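Local coordinates for putative esterase (Bacteroides intestinalis DSM 17393, PDB 5VOL), which probably hydrolyses ferulic acid esters of arabinoxylan as a member of carbohydrate esterase family 1 and binds calcium, at residues 197-202 / 208-213; 110-115 / 154-159; 82-87 / 263-268. All blocks are in the same frame, centred on the assembly; numbering follows the deposited sequence.

Overall arrangement
Three apolar contacts illustrate how an alpha/beta-hydrolase sheet is dressed with helices. Contact 3 is the most central and fully buried, setting aliphatic side chains of helix 254-271 against strand 83-87 and the residue just before it. Contact 2 is partly buried and largely aromatic, joining helix 108-123 to the loop that enters strand 158-162. Contact 1 lies farther out, its centre about 18 Å from the centre of the chain. Two of its three touching residues are buried, with charged residues such as Arg206 close by. Contacts 2 and 3 reach the same sheet and meet where Phe267 CE2 comes 3.8 Å from Val159 O. Contacts 1 and 2 also touch, Val213 CG2 lying 3.5 Å from Phe156 O, whereas contacts 1 and 3 remain about 7 Å apart at their nearest atoms.

Contact 1: 197-202 / 208-213; sequences KYVMEA and ADLRSV
Two consecutive short helices, 195-200 and 204-210, which lead into a strand of the alpha/beta-hydrolase sheet, bring Tyr198 and Val199 against Leu210. The two methyls of Leu210 divide the work: CD2 meets the edge of the Tyr198 ring, near its plane, at 4.3 Å from CE1, while CD1 rests against Val199 CG2 at the same separation of 4.3 Å. With CG of Tyr198 anti to the backbone N (chi1 -166°), the ring end swings nearer to Leu210 than its CB bond alone would bring it. Val199 also packs on Phe232, Ala235 and Met236 of helix 226-238, which places the contact within a wider helical layer. Polar groups work beside this apolar patch. Lys197 NZ makes a salt bridge to Glu201 OE2 (3.1 Å), and Arg206 is a second partner of that carboxylate as well as a cation-pi partner of Tyr198. Beyond Leu210, Ser212 OG donates in the carbonyl plane to Asp209 O (2.6 Å), which also takes the Ser212 N-H; this double grip overlaps the start of the type I turn from Leu210 to Val213, which Val213 N closes on Leu210 O. The turn delivers the chain into strand 214-218, the helix-to-strand connection typical of an alpha/beta-hydrolase fold.

Contact 2: 110-115 / 154-159; sequences TFFYTE and DMFCAV
Tyr113, on helix 108-123, reaches the ring of Phe156 with its hydroxyl: OH lies 3.2 Å from CE2, at the edge of the Phe156 ring and in its plane. The two side chains arrive from opposite directions, each with CG anti to its own carbonyl carbon (chi1 -73° for Tyr113, -55° for Phe156), and the hydroxyl ends up beside the CE2-CZ edge of Phe156. Met155 comes to the tyrosine's edge instead, its methyl CE 4.4 Å from CD1. Phe112 joins from the helix, its CE1 4.4 Å from Phe156 CZ. Its CD1 also sits 3.5 Å above the Tyr113 ring plane, over the centre, and so restrains one face of that ring; His152 adds a ring stack. Were Tyr113 replaced by an alanine, a gap is likely to open between Phe112, Met155 and Phe156, and the CE2-CZ edge of Phe156 would keep only Phe112 across this contact. Nearer the start of the helix, Thr110 O takes two donors from opposite faces of its plane, Thr114 N and Thr114 OG1, the latter at 2.7 Å. The Tyr113 hydroxyl is thus buried against the Phe156 edge with no hydrogen-bond partner in the model, which implies that this contact depends on van der Waals fit more than on polar pairing.

Contact 3: 82-87 / 263-268; sequences MIIVTP and QCLPFV
Met82, at the entry to strand 83-87, pushes its methyl CE between Leu265 and Val268 of helix 254-271. The apolar contacts centre on two methyl groups. Met82 CE lies 4.1 Å from Leu265 CD2 and, likewise, 4.1 Å from Val268 CG2, with SD following close behind on the valine. CG of Met82 takes the crowded position between the backbone N and the carbonyl carbon (chi1 73°); the chain then runs extended through chi2 and bends at chi3 (89°), which turns the methyl against the helix. Leu265 CD2 is the second meeting point, for it also touches Ile84 CD1 at 4.1 Å. Ile84 and Leu265 cross at about a right angle, as do Met82 and Val268, so these pairs meet through terminal methyls rather than lying alongside each other. Val69 and Met70 of helix 66-76 enlarge the same apolar cluster around Leu265.

The polar interactions lie within each element or lead to other parts of the fold; Gln263 NE2, for instance, bonds Tyr160 OH. Leu265 O accepts from Thr269 OG1, while Met82 CE passes it at 4.1 Å as a plain packing contact. In the helix, Val268 N bonds to Cys264 O at 3.0 Å, but the N of Pro266 carries no hydrogen to donate to the preceding turn, which contributes to a kink; the N of Gln263 lacks that bond too. The strand is bound on both edges, Ile84 to Phe31 and Val85 to Leu47 and Leu49. A central sheet packed between helices, with the C-terminal helix beside the early helix 66-76, is the layered arrangement typical of the alpha/beta-hydrolase fold.

Contact 1: 197-202 / 208-213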
ATOM      1  N   LYS C 197     -17.372  10.445  25.404  1.00 32.29           N
ATOM      2  CA  LYS C 197     -18.207  10.311  26.596  1.00 30.39           C
ATOM      3  C   LYS C 197     -19.273   9.244  26.407  1.00 30.72           C
ATOM      4  O   LYS C 197     -19.568   8.486  27.330  1.00 34.64           O
ATOM      5  CB  LYS C 197     -18.876  11.645  26.966  1.00 29.64           C
ATOM      6  CG  LYS C 197     -19.891  11.499  28.100  1.00 38.56           C
ATOM      7  CD  LYS C 197     -20.507  12.834  28.542  1.00 41.97           C
ATOM      8  CE  LYS C 197     -21.589  13.301  27.579  1.00 50.27           C
ATOM      9  NZ  LYS C 197     -22.676  12.272  27.389  1.00 55.62           N
ATOM     10  N   TYR C 198     -19.843   9.182  25.207  1.00 30.12           N
ATOM     11  CA  TYR C 198     -20.922   8.247  24.924  1.00 26.50           C
ATOM     12  C   TYR C 198     -20.500   6.808  25.183  1.00 32.18           C
ATOM     13  O   TYR C 198     -21.280   6.004  25.695  1.00 32.01           O
ATOM     14  CB  TYR C 198     -21.397   8.389  23.484  1.00 28.41           C
ATOM     15  CG  TYR C 198     -22.714   7.705  23.249  1.00 30.38           C
ATOM     16  CD1 TYR C 198     -22.772   6.367  22.887  1.00 30.76           C
ATOM     17  CD2 TYR C 198     -23.908   8.394  23.409  1.00 32.06           C
ATOM     18  CE1 TYR C 198     -23.986   5.735  22.683  1.00 30.03           C
ATOM     19  CE2 TYR C 198     -25.121   7.772  23.203  1.00 32.42           C
ATOM     20  CZ  TYR C 198     -25.151   6.441  22.844  1.00 30.30           C
ATOM     21  OH  TYR C 198     -26.361   5.821  22.632  1.00 33.54           O
ATOM     22  N   VAL C 199     -19.257   6.486  24.833  1.00 29.14           N
ATOM     23  CA  VAL C 199     -18.727   5.151  25.093  1.00 31.95           C
ATOM     24  C   VAL C 199     -18.318   5.000  26.554  1.00 29.15           C
ATOM     25  O   VAL C 199     -18.608   3.989  27.173  1.00 31.99           O
ATOM     26  CB  VAL C 199     -17.516   4.831  24.184  1.00 27.84           C
ATOM     27  CG1 VAL C 199     -16.976   3.415  24.485  1.00 22.92           C
ATOM     28  CG2 VAL C 199     -17.927   4.969  22.717  1.00 25.23           C
ATOM     29  N   MET C 200     -17.663   6.016  27.103  1.00 31.17           N
ATOM     30  CA  MET C 200     -17.151   5.955  28.477  1.00 35.53           C
ATOM     31  C   MET C 200     -18.237   5.687  29.510  1.00 35.21           C
ATOM     32  O   MET C 200     -18.002   4.987  30.489  1.00 33.80           O
ATOM     33  CB  MET C 200     -16.450   7.257  28.845  1.00 33.36           C
ATOM     34  CG  MET C 200     -15.366   7.684  27.893  1.00 42.25           C
ATOM     35  SD  MET C 200     -13.776   7.660  28.709  1.00 64.76           S
ATOM     36  CE  MET C 200     -13.515   5.887  28.806  1.00 36.06           C
ATOM     37  N   GLU C 201     -19.416   6.259  29.286  1.00 34.27           N
ATOM     38  CA  GLU C 201     -20.520   6.155  30.234  1.00 37.23           C
ATOM     39  C   GLU C 201     -21.446   4.990  29.908  1.00 38.74           C
ATOM     40  O   GLU C 201     -22.498   4.835  30.519  1.00 39.35           O
ATOM     41  CB  GLU C 201     -21.321   7.464  30.255  1.00 36.69           C
ATOM     42  CG  GLU C 201     -22.141   7.681  28.997  1.00 40.24           C
ATOM     43  CD  GLU C 201     -22.730   9.078  28.899  1.00 42.48           C
ATOM     44  OE1 GLU C 201     -22.420   9.926  29.767  1.00 39.26           O
ATOM     45  OE2 GLU C 201     -23.503   9.321  27.944  1.00 39.36           O
ATOM     46  N   ALA C 202     -21.055   4.158  28.950  1.00 39.21           N
ATOM     47  CA  ALA C 202     -21.924   3.075  28.496  1.00 38.45           C
ATOM     48  C   ALA C 202     -22.201   2.027  29.581  1.00 39.19           C
ATOM     49  O   ALA C 202     -21.294   1.619  30.310  1.00 39.68           O
ATOM     50  CB  ALA C 202     -21.309   2.396  27.274  1.00 36.80           C
ATOM     51  N   ALA C 208     -23.729  -3.517  24.052  1.00 31.42           N
ATOM     52  CA  ALA C 208     -24.298  -4.496  23.132  1.00 32.54           C
ATOM     53  C   ALA C 208     -24.831  -3.833  21.877  1.00 34.15           C
ATOM     54  O   ALA C 208     -24.676  -4.362  20.769  1.00 29.91           O
ATOM     55  CB  ALA C 208     -25.419  -5.302  23.813  1.00 34.41           C
ATOM     56  N   ASP C 209     -25.483  -2.685  22.048  1.00 31.75           N
ATOM     57  CA  ASP C 209     -25.957  -1.923  20.899  1.00 31.21           C
ATOM     58  C   ASP C 209     -24.793  -1.481  20.008  1.00 28.28           C
ATOM     59  O   ASP C 209     -24.867  -1.576  18.788  1.00 31.02           O
ATOM     60  CB  ASP C 209     -26.746  -0.702  21.349  1.00 36.76           C
ATOM     61  CG  ASP C 209     -28.229  -0.946  21.368  1.00 47.48           C
ATOM     62  OD1 ASP C 209     -28.638  -2.129  21.342  1.00 59.51           O
ATOM     63  OD2 ASP C 209     -28.993   0.046  21.416  1.00 62.78           O
ATOM     64  N   LEU C 210     -23.728  -0.993  20.628  1.00 27.04           N
ATOM     65  CA  LEU C 210     -22.565  -0.509  19.885  1.00 27.06           C
ATOM     66  C   LEU C 210     -21.873  -1.631  19.091  1.00 29.05           C
ATOM     67  O   LEU C 210     -21.398  -1.406  17.979  1.00 27.17           O
ATOM     68  CB  LEU C 210     -21.582   0.156  20.841  1.00 26.23           C
ATOM     69  CG  LEU C 210     -22.107   1.457  21.470  1.00 31.95           C
ATOM     70  CD1 LEU C 210     -21.100   2.048  22.412  1.00 25.08           C
ATOM     71  CD2 LEU C 210     -22.501   2.467  20.394  1.00 27.98           C
ATOM     72  N   ARG C 211     -21.845  -2.837  19.655  1.00 29.70           N
ATOM     73  CA  ARG C 211     -21.254  -4.003  18.980  1.00 29.34           C
ATOM     74  C   ARG C 211     -22.049  -4.460  17.747  1.00 29.81           C
ATOM     75  O   ARG C 211     -21.556  -5.267  16.961  1.00 28.31           O
ATOM     76  CB  ARG C 211     -21.118  -5.170  19.955  1.00 28.15           C
ATOM     77  CG  ARG C 211     -20.294  -4.853  21.176  1.00 28.65           C
ATOM     78  CD  ARG C 211     -20.339  -5.967  22.225  1.00 30.95           C
ATOM     79  NE  ARG C 211     -19.454  -5.661  23.349  1.00 29.16           N
ATOM     80  CZ  ARG C 211     -19.811  -5.733  24.626  1.00 32.38           C
ATOM     81  NH1 ARG C 211     -21.036  -6.111  24.947  1.00 28.69           N
ATOM     82  NH2 ARG C 211     -18.942  -5.436  25.582  1.00 29.82           N
ATOM     83  N   SER C 212     -23.265  -3.951  17.561  1.00 27.15           N
ATOM     84  CA  SER C 212     -24.033  -4.326  16.371  1.00 29.72           C
ATOM     85  C   SER C 212     -23.617  -3.493  15.161  1.00 24.73           C
ATOM     86  O   SER C 212     -24.120  -3.681  14.048  1.00 28.07           O
ATOM     87  CB  SER C 212     -25.540  -4.169  16.613  1.00 27.68           C
ATOM     88  OG  SER C 212     -25.852  -2.799  16.775  1.00 28.50           O
ATOM     89  N   VAL C 213     -22.692  -2.572  15.383  1.00 25.76           N
ATOM     90  CA  VAL C 213     -22.191  -1.710  14.324  1.00 24.37           C
ATOM     91  C   VAL C 213     -20.703  -1.992  14.085  1.00 25.17           C
ATOM     92  O   VAL C 213     -19.957  -2.235  15.027  1.00 22.30           O
ATOM     93  CB  VAL C 213     -22.424  -0.208  14.684  1.00 25.56           C
ATOM     94  CG1 VAL C 213     -21.889   0.710  13.596  1.00 23.70           C
ATOM     95  CG2 VAL C 213     -23.932   0.056  14.913  1.00 24.85           C
TER

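Contact 2: 110-115 / 154-159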
ATOM      1  N   THR C 110     -33.030  16.242  12.957  1.00 24.67           N
ATOM      2  CA  THR C 110     -34.429  15.966  12.684  1.00 23.29           C
ATOM      3  C   THR C 110     -34.676  16.102  11.187  1.00 22.17           C
ATOM      4  O   THR C 110     -35.419  15.316  10.600  1.00 23.37           O
ATOM      5  CB  THR C 110     -35.375  16.926  13.477  1.00 25.78           C
ATOM      6  OG1 THR C 110     -35.214  16.691  14.880  1.00 25.42           O
ATOM      7  CG2 THR C 110     -36.817  16.689  13.090  1.00 23.82           C
ATOM      8  N   PHE C 111     -34.032  17.090  10.567  1.00 21.90           N
ATOM      9  CA  PHE C 111     -34.092  17.233   9.114  1.00 23.80           C
ATOM     10  C   PHE C 111     -33.511  15.981   8.436  1.00 26.52           C
ATOM     11  O   PHE C 111     -34.074  15.455   7.474  1.00 25.59           O
ATOM     12  CB  PHE C 111     -33.329  18.479   8.651  1.00 22.31           C
ATOM     13  CG  PHE C 111     -32.738  18.351   7.263  1.00 25.21           C
ATOM     14  CD1 PHE C 111     -33.550  18.380   6.143  1.00 25.75           C
ATOM     15  CD2 PHE C 111     -31.370  18.191   7.091  1.00 22.79           C
ATOM     16  CE1 PHE C 111     -33.014  18.259   4.875  1.00 26.88           C
ATOM     17  CE2 PHE C 111     -30.820  18.088   5.833  1.00 23.43           C
ATOM     18  CZ  PHE C 111     -31.637  18.106   4.719  1.00 28.69           C
ATOM     19  N   PHE C 112     -32.369  15.523   8.939  1.00 26.40           N
ATOM     20  CA  PHE C 112     -31.668  14.390   8.320  1.00 25.98           C
ATOM     21  C   PHE C 112     -32.550  13.137   8.309  1.00 22.06           C
ATOM     22  O   PHE C 112     -32.756  12.513   7.268  1.00 26.79           O
ATOM     23  CB  PHE C 112     -30.356  14.105   9.055  1.00 25.22           C
ATOM     24  CG  PHE C 112     -29.538  13.015   8.413  1.00 27.08           C
ATOM     25  CD1 PHE C 112     -29.750  11.686   8.750  1.00 25.46           C
ATOM     26  CD2 PHE C 112     -28.584  13.323   7.456  1.00 26.44           C
ATOM     27  CE1 PHE C 112     -28.998  10.663   8.150  1.00 28.23           C
ATOM     28  CE2 PHE C 112     -27.830  12.317   6.842  1.00 29.40           C
ATOM     29  CZ  PHE C 112     -28.041  10.986   7.190  1.00 28.29           C
ATOM     30  N   TYR C 113     -33.087  12.787   9.469  1.00 27.24           N
ATOM     31  CA  TYR C 113     -33.842  11.539   9.629  1.00 27.82           C
ATOM     32  C   TYR C 113     -35.309  11.564   9.221  1.00 33.19           C
ATOM     33  O   TYR C 113     -35.853  10.508   8.879  1.00 28.10           O
ATOM     34  CB  TYR C 113     -33.758  11.071  11.078  1.00 26.58           C
ATOM     35  CG  TYR C 113     -32.389  10.547  11.354  1.00 27.27           C
ATOM     36  CD1 TYR C 113     -32.003   9.290  10.887  1.00 29.49           C
ATOM     37  CD2 TYR C 113     -31.456  11.321  12.017  1.00 26.52           C
ATOM     38  CE1 TYR C 113     -30.719   8.811  11.103  1.00 25.41           C
ATOM     39  CE2 TYR C 113     -30.176  10.855  12.235  1.00 28.86           C
ATOM     40  CZ  TYR C 113     -29.816   9.600  11.777  1.00 26.81           C
ATOM     41  OH  TYR C 113     -28.540   9.147  12.000  1.00 26.48           O
ATOM     42  N   THR C 114     -35.963  12.729   9.254  1.00 26.12           N
ATOM     43  CA  THR C 114     -37.398  12.726   8.943  1.00 27.93           C
ATOM     44  C   THR C 114     -37.677  13.312   7.574  1.00 27.02           C
ATOM     45  O   THR C 114     -38.764  13.122   7.040  1.00 28.51           O
ATOM     46  CB  THR C 114     -38.240  13.506   9.987  1.00 31.83           C
ATOM     47  OG1 THR C 114     -37.940  14.899   9.894  1.00 27.71           O
ATOM     48  CG2 THR C 114     -37.946  13.017  11.409  1.00 29.19           C
ATOM     49  N   GLU C 115     -36.710  14.029   7.004  1.00 24.63           N
ATOM     50  CA  GLU C 115     -36.903  14.640   5.685  1.00 25.67           C
ATOM     51  C   GLU C 115     -35.867  14.169   4.647  1.00 28.87           C
ATOM     52  O   GLU C 115     -36.222  13.702   3.558  1.00 28.12           O
ATOM     53  CB  GLU C 115     -36.849  16.166   5.785  1.00 27.08           C
ATOM     54  CG  GLU C 115     -37.998  16.812   6.563  1.00 31.15           C
ATOM     55  CD  GLU C 115     -37.894  18.331   6.581  1.00 36.16           C
ATOM     56  OE1 GLU C 115     -36.789  18.858   6.844  1.00 34.36           O
ATOM     57  OE2 GLU C 115     -38.915  19.004   6.319  1.00 38.41           O
ATOM     58  N   ASP C 154     -29.754   1.304  15.034  1.00 29.52           N
ATOM     59  CA  ASP C 154     -30.758   0.555  14.277  1.00 29.16           C
ATOM     60  C   ASP C 154     -30.835   1.029  12.828  1.00 30.65           C
ATOM     61  O   ASP C 154     -31.547   0.445  12.012  1.00 30.20           O
ATOM     62  CB  ASP C 154     -32.147   0.642  14.944  1.00 31.00           C
ATOM     63  CG  ASP C 154     -32.684   2.072  15.034  1.00 36.77           C
ATOM     64  OD1 ASP C 154     -31.890   3.037  15.090  1.00 34.14           O
ATOM     65  OD2 ASP C 154     -33.925   2.229  15.072  1.00 47.06           O
ATOM     66  N   MET C 155     -30.092   2.083  12.497  1.00 29.72           N
ATOM     67  CA  MET C 155     -30.121   2.619  11.138  1.00 24.53           C
ATOM     68  C   MET C 155     -28.851   2.303  10.333  1.00 24.75           C
ATOM     69  O   MET C 155     -28.887   2.297   9.115  1.00 26.79           O
ATOM     70  CB  MET C 155     -30.336   4.134  11.172  1.00 24.81           C
ATOM     71  CG  MET C 155     -31.694   4.582  11.770  1.00 32.94           C
ATOM     72  SD  MET C 155     -33.066   4.149  10.693  1.00 35.72           S
ATOM     73  CE  MET C 155     -32.894   5.319   9.350  1.00 28.23           C
ATOM     74  N   PHE C 156     -27.731   2.069  11.010  1.00 23.92           N
ATOM     75  CA  PHE C 156     -26.448   1.905  10.313  1.00 28.47           C
ATOM     76  C   PHE C 156     -25.716   0.613  10.662  1.00 25.85           C
ATOM     77  O   PHE C 156     -25.617   0.244  11.832  1.00 27.65           O
ATOM     78  CB  PHE C 156     -25.530   3.089  10.621  1.00 26.60           C
ATOM     79  CG  PHE C 156     -26.141   4.417  10.296  1.00 22.00           C
ATOM     80  CD1 PHE C 156     -26.151   4.883   8.989  1.00 21.11           C
ATOM     81  CD2 PHE C 156     -26.717   5.192  11.293  1.00 23.19           C
ATOM     82  CE1 PHE C 156     -26.722   6.106   8.676  1.00 22.96           C
ATOM     83  CE2 PHE C 156     -27.294   6.424  10.988  1.00 23.88           C
ATOM     84  CZ  PHE C 156     -27.294   6.881   9.679  1.00 22.19           C
ATOM     85  N   CYS C 157     -25.175  -0.053   9.643  1.00 27.04           N
ATOM     86  CA  CYS C 157     -24.390  -1.266   9.870  1.00 26.98           C
ATOM     87  C   CYS C 157     -22.912  -0.958  10.088  1.00 25.48           C
ATOM     88  O   CYS C 157     -22.184  -1.768  10.682  1.00 26.09           O
ATOM     89  CB  CYS C 157     -24.547  -2.247   8.693  1.00 25.29           C
ATOM     90  SG  CYS C 157     -23.888  -1.671   7.112  1.00 26.29           S
ATOM     91  N   ALA C 158     -22.467   0.210   9.618  1.00 25.17           N
ATOM     92  CA  ALA C 158     -21.044   0.541   9.632  1.00 22.96           C
ATOM     93  C   ALA C 158     -20.781   2.047   9.700  1.00 23.46           C
ATOM     94  O   ALA C 158     -21.484   2.824   9.066  1.00 20.68           O
ATOM     95  CB  ALA C 158     -20.367  -0.045   8.393  1.00 21.85           C
ATOM     96  N   VAL C 159     -19.736   2.424  10.435  1.00 23.87           N
ATOM     97  CA  VAL C 159     -19.274   3.807  10.541  1.00 23.97           C
ATOM     98  C   VAL C 159     -17.782   3.898  10.208  1.00 21.47           C
ATOM     99  O   VAL C 159     -16.975   3.167  10.774  1.00 19.47           O
ATOM    100  CB  VAL C 159     -19.501   4.381  11.959  1.00 21.96           C
ATOM    101  CG1 VAL C 159     -18.931   5.806  12.068  1.00 20.69           C
ATOM    102  CG2 VAL C 159     -20.995   4.366  12.322  1.00 20.04           C
TER

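Contact 3: 82-87 / 263-268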
ATOM      1  N   MET C  82     -23.073   1.616  -5.199  1.00 24.18           N
ATOM      2  CA  MET C  82     -23.822   2.145  -4.070  1.00 23.21           C
ATOM      3  C   MET C  82     -24.139   3.609  -4.325  1.00 24.19           C
ATOM      4  O   MET C  82     -23.421   4.287  -5.061  1.00 22.05           O
ATOM      5  CB  MET C  82     -23.035   1.998  -2.757  1.00 21.89           C
ATOM      6  CG  MET C  82     -21.828   2.974  -2.607  1.00 23.11           C
ATOM      7  SD  MET C  82     -20.829   2.659  -1.124  1.00 23.34           S
ATOM      8  CE  MET C  82     -19.648   1.444  -1.768  1.00 21.43           C
ATOM      9  N   ILE C  83     -25.226   4.079  -3.727  1.00 23.60           N
ATOM     10  CA  ILE C  83     -25.544   5.506  -3.706  1.00 21.83           C
ATOM     11  C   ILE C  83     -24.648   6.166  -2.659  1.00 19.27           C
ATOM     12  O   ILE C  83     -24.520   5.662  -1.535  1.00 21.00           O
ATOM     13  CB  ILE C  83     -27.047   5.764  -3.366  1.00 21.96           C
ATOM     14  CG1 ILE C  83     -27.964   4.969  -4.305  1.00 23.64           C
ATOM     15  CG2 ILE C  83     -27.369   7.253  -3.401  1.00 23.81           C
ATOM     16  CD1 ILE C  83     -27.839   5.343  -5.771  1.00 23.80           C
ATOM     17  N   ILE C  84     -24.003   7.268  -3.025  1.00 17.37           N
ATOM     18  CA  ILE C  84     -23.221   8.016  -2.060  1.00 20.85           C
ATOM     19  C   ILE C  84     -23.767   9.450  -2.016  1.00 22.51           C
ATOM     20  O   ILE C  84     -23.960  10.083  -3.056  1.00 22.24           O
ATOM     21  CB  ILE C  84     -21.715   8.026  -2.401  1.00 15.59           C
ATOM     22  CG1 ILE C  84     -21.193   6.597  -2.575  1.00 16.20           C
ATOM     23  CG2 ILE C  84     -20.906   8.673  -1.269  1.00 16.30           C
ATOM     24  CD1 ILE C  84     -19.772   6.568  -3.095  1.00 15.31           C
ATOM     25  N   VAL C  85     -24.022   9.966  -0.823  1.00 21.46           N
ATOM     26  CA  VAL C  85     -24.641  11.296  -0.757  1.00 18.86           C
ATOM     27  C   VAL C  85     -24.066  12.156   0.359  1.00 20.42           C
ATOM     28  O   VAL C  85     -23.801  11.681   1.467  1.00 18.04           O
ATOM     29  CB  VAL C  85     -26.169  11.178  -0.583  1.00 24.25           C
ATOM     30  CG1 VAL C  85     -26.474  10.482   0.701  1.00 27.34           C
ATOM     31  CG2 VAL C  85     -26.850  12.566  -0.622  1.00 24.90           C
ATOM     32  N   THR C  86     -23.876  13.433   0.034  1.00 19.25           N
ATOM     33  CA  THR C  86     -23.345  14.418   0.960  1.00 20.39           C
ATOM     34  C   THR C  86     -24.341  15.581   1.042  1.00 20.87           C
ATOM     35  O   THR C  86     -24.538  16.285   0.049  1.00 19.65           O
ATOM     36  CB  THR C  86     -21.975  14.944   0.496  1.00 21.36           C
ATOM     37  OG1 THR C  86     -21.051  13.848   0.356  1.00 22.12           O
ATOM     38  CG2 THR C  86     -21.422  15.988   1.497  1.00 19.19           C
ATOM     39  N   PRO C  87     -25.004  15.753   2.196  1.00 20.33           N
ATOM     40  CA  PRO C  87     -25.908  16.905   2.346  1.00 21.55           C
ATOM     41  C   PRO C  87     -25.129  18.165   2.737  1.00 22.37           C
ATOM     42  O   PRO C  87     -24.043  18.034   3.310  1.00 21.99           O
ATOM     43  CB  PRO C  87     -26.846  16.468   3.468  1.00 19.46           C
ATOM     44  CG  PRO C  87     -25.981  15.569   4.354  1.00 20.37           C
ATOM     45  CD  PRO C  87     -24.961  14.913   3.407  1.00 18.46           C
ATOM     46  N   GLN C 263      -9.893   2.942   1.646  1.00 22.13           N
ATOM     47  CA  GLN C 263     -10.153   1.976   2.717  1.00 20.50           C
ATOM     48  C   GLN C 263     -11.640   1.932   3.080  1.00 22.33           C
ATOM     49  O   GLN C 263     -12.208   0.860   3.368  1.00 20.29           O
ATOM     50  CB  GLN C 263      -9.312   2.317   3.946  1.00 23.22           C
ATOM     51  CG  GLN C 263      -7.844   1.988   3.735  1.00 33.77           C
ATOM     52  CD  GLN C 263      -6.897   2.900   4.499  1.00 43.36           C
ATOM     53  OE1 GLN C 263      -5.721   3.014   4.136  1.00 48.50           O
ATOM     54  NE2 GLN C 263      -7.393   3.544   5.567  1.00 32.02           N
ATOM     55  N   CYS C 264     -12.267   3.105   3.059  1.00 19.85           N
ATOM     56  CA  CYS C 264     -13.672   3.244   3.457  1.00 17.41           C
ATOM     57  C   CYS C 264     -14.631   2.509   2.536  1.00 18.68           C
ATOM     58  O   CYS C 264     -15.495   1.783   2.998  1.00 18.96           O
ATOM     59  CB  CYS C 264     -14.062   4.724   3.515  1.00 16.87           C
ATOM     60  SG  CYS C 264     -15.795   5.024   3.956  1.00 23.46           S
ATOM     61  N   LEU C 265     -14.494   2.705   1.232  1.00 17.72           N
ATOM     62  CA  LEU C 265     -15.458   2.122   0.309  1.00 18.55           C
ATOM     63  C   LEU C 265     -15.418   0.583   0.290  1.00 20.77           C
ATOM     64  O   LEU C 265     -16.480  -0.068   0.328  1.00 20.28           O
ATOM     65  CB  LEU C 265     -15.248   2.702  -1.086  1.00 19.41           C
ATOM     66  CG  LEU C 265     -15.562   4.213  -1.115  1.00 21.58           C
ATOM     67  CD1 LEU C 265     -15.193   4.806  -2.468  1.00 20.36           C
ATOM     68  CD2 LEU C 265     -17.054   4.468  -0.780  1.00 18.82           C
ATOM     69  N   PRO C 266     -14.214  -0.014   0.269  1.00 22.09           N
ATOM     70  CA  PRO C 266     -14.205  -1.487   0.399  1.00 20.88           C
ATOM     71  C   PRO C 266     -14.702  -1.974   1.760  1.00 19.04           C
ATOM     72  O   PRO C 266     -15.310  -3.040   1.843  1.00 21.32           O
ATOM     73  CB  PRO C 266     -12.717  -1.862   0.196  1.00 20.25           C
ATOM     74  CG  PRO C 266     -12.172  -0.754  -0.683  1.00 17.87           C
ATOM     75  CD  PRO C 266     -12.912   0.517  -0.180  1.00 19.09           C
ATOM     76  N   PHE C 267     -14.436  -1.203   2.811  1.00 21.63           N
ATOM     77  CA  PHE C 267     -14.871  -1.543   4.161  1.00 22.11           C
ATOM     78  C   PHE C 267     -16.392  -1.648   4.269  1.00 24.99           C
ATOM     79  O   PHE C 267     -16.904  -2.674   4.708  1.00 21.40           O
ATOM     80  CB  PHE C 267     -14.342  -0.513   5.162  1.00 22.33           C
ATOM     81  CG  PHE C 267     -15.006  -0.568   6.517  1.00 22.54           C
ATOM     82  CD1 PHE C 267     -14.771  -1.629   7.390  1.00 23.94           C
ATOM     83  CD2 PHE C 267     -15.830   0.468   6.935  1.00 18.93           C
ATOM     84  CE1 PHE C 267     -15.371  -1.674   8.643  1.00 24.05           C
ATOM     85  CE2 PHE C 267     -16.441   0.435   8.196  1.00 21.13           C
ATOM     86  CZ  PHE C 267     -16.207  -0.637   9.049  1.00 23.80           C
ATOM     87  N   VAL C 268     -17.126  -0.603   3.882  1.00 22.30           N
ATOM     88  CA  VAL C 268     -18.588  -0.687   3.993  1.00 24.40           C
ATOM     89  C   VAL C 268     -19.136  -1.760   3.047  1.00 23.80           C
ATOM     90  O   VAL C 268     -20.122  -2.435   3.358  1.00 24.09           O
ATOM     91  CB  VAL C 268     -19.282   0.679   3.725  1.00 22.13           C
ATOM     92  CG1 VAL C 268     -18.773   1.713   4.713  1.00 17.91           C
ATOM     93  CG2 VAL C 268     -19.036   1.153   2.315  1.00 19.66           C
TER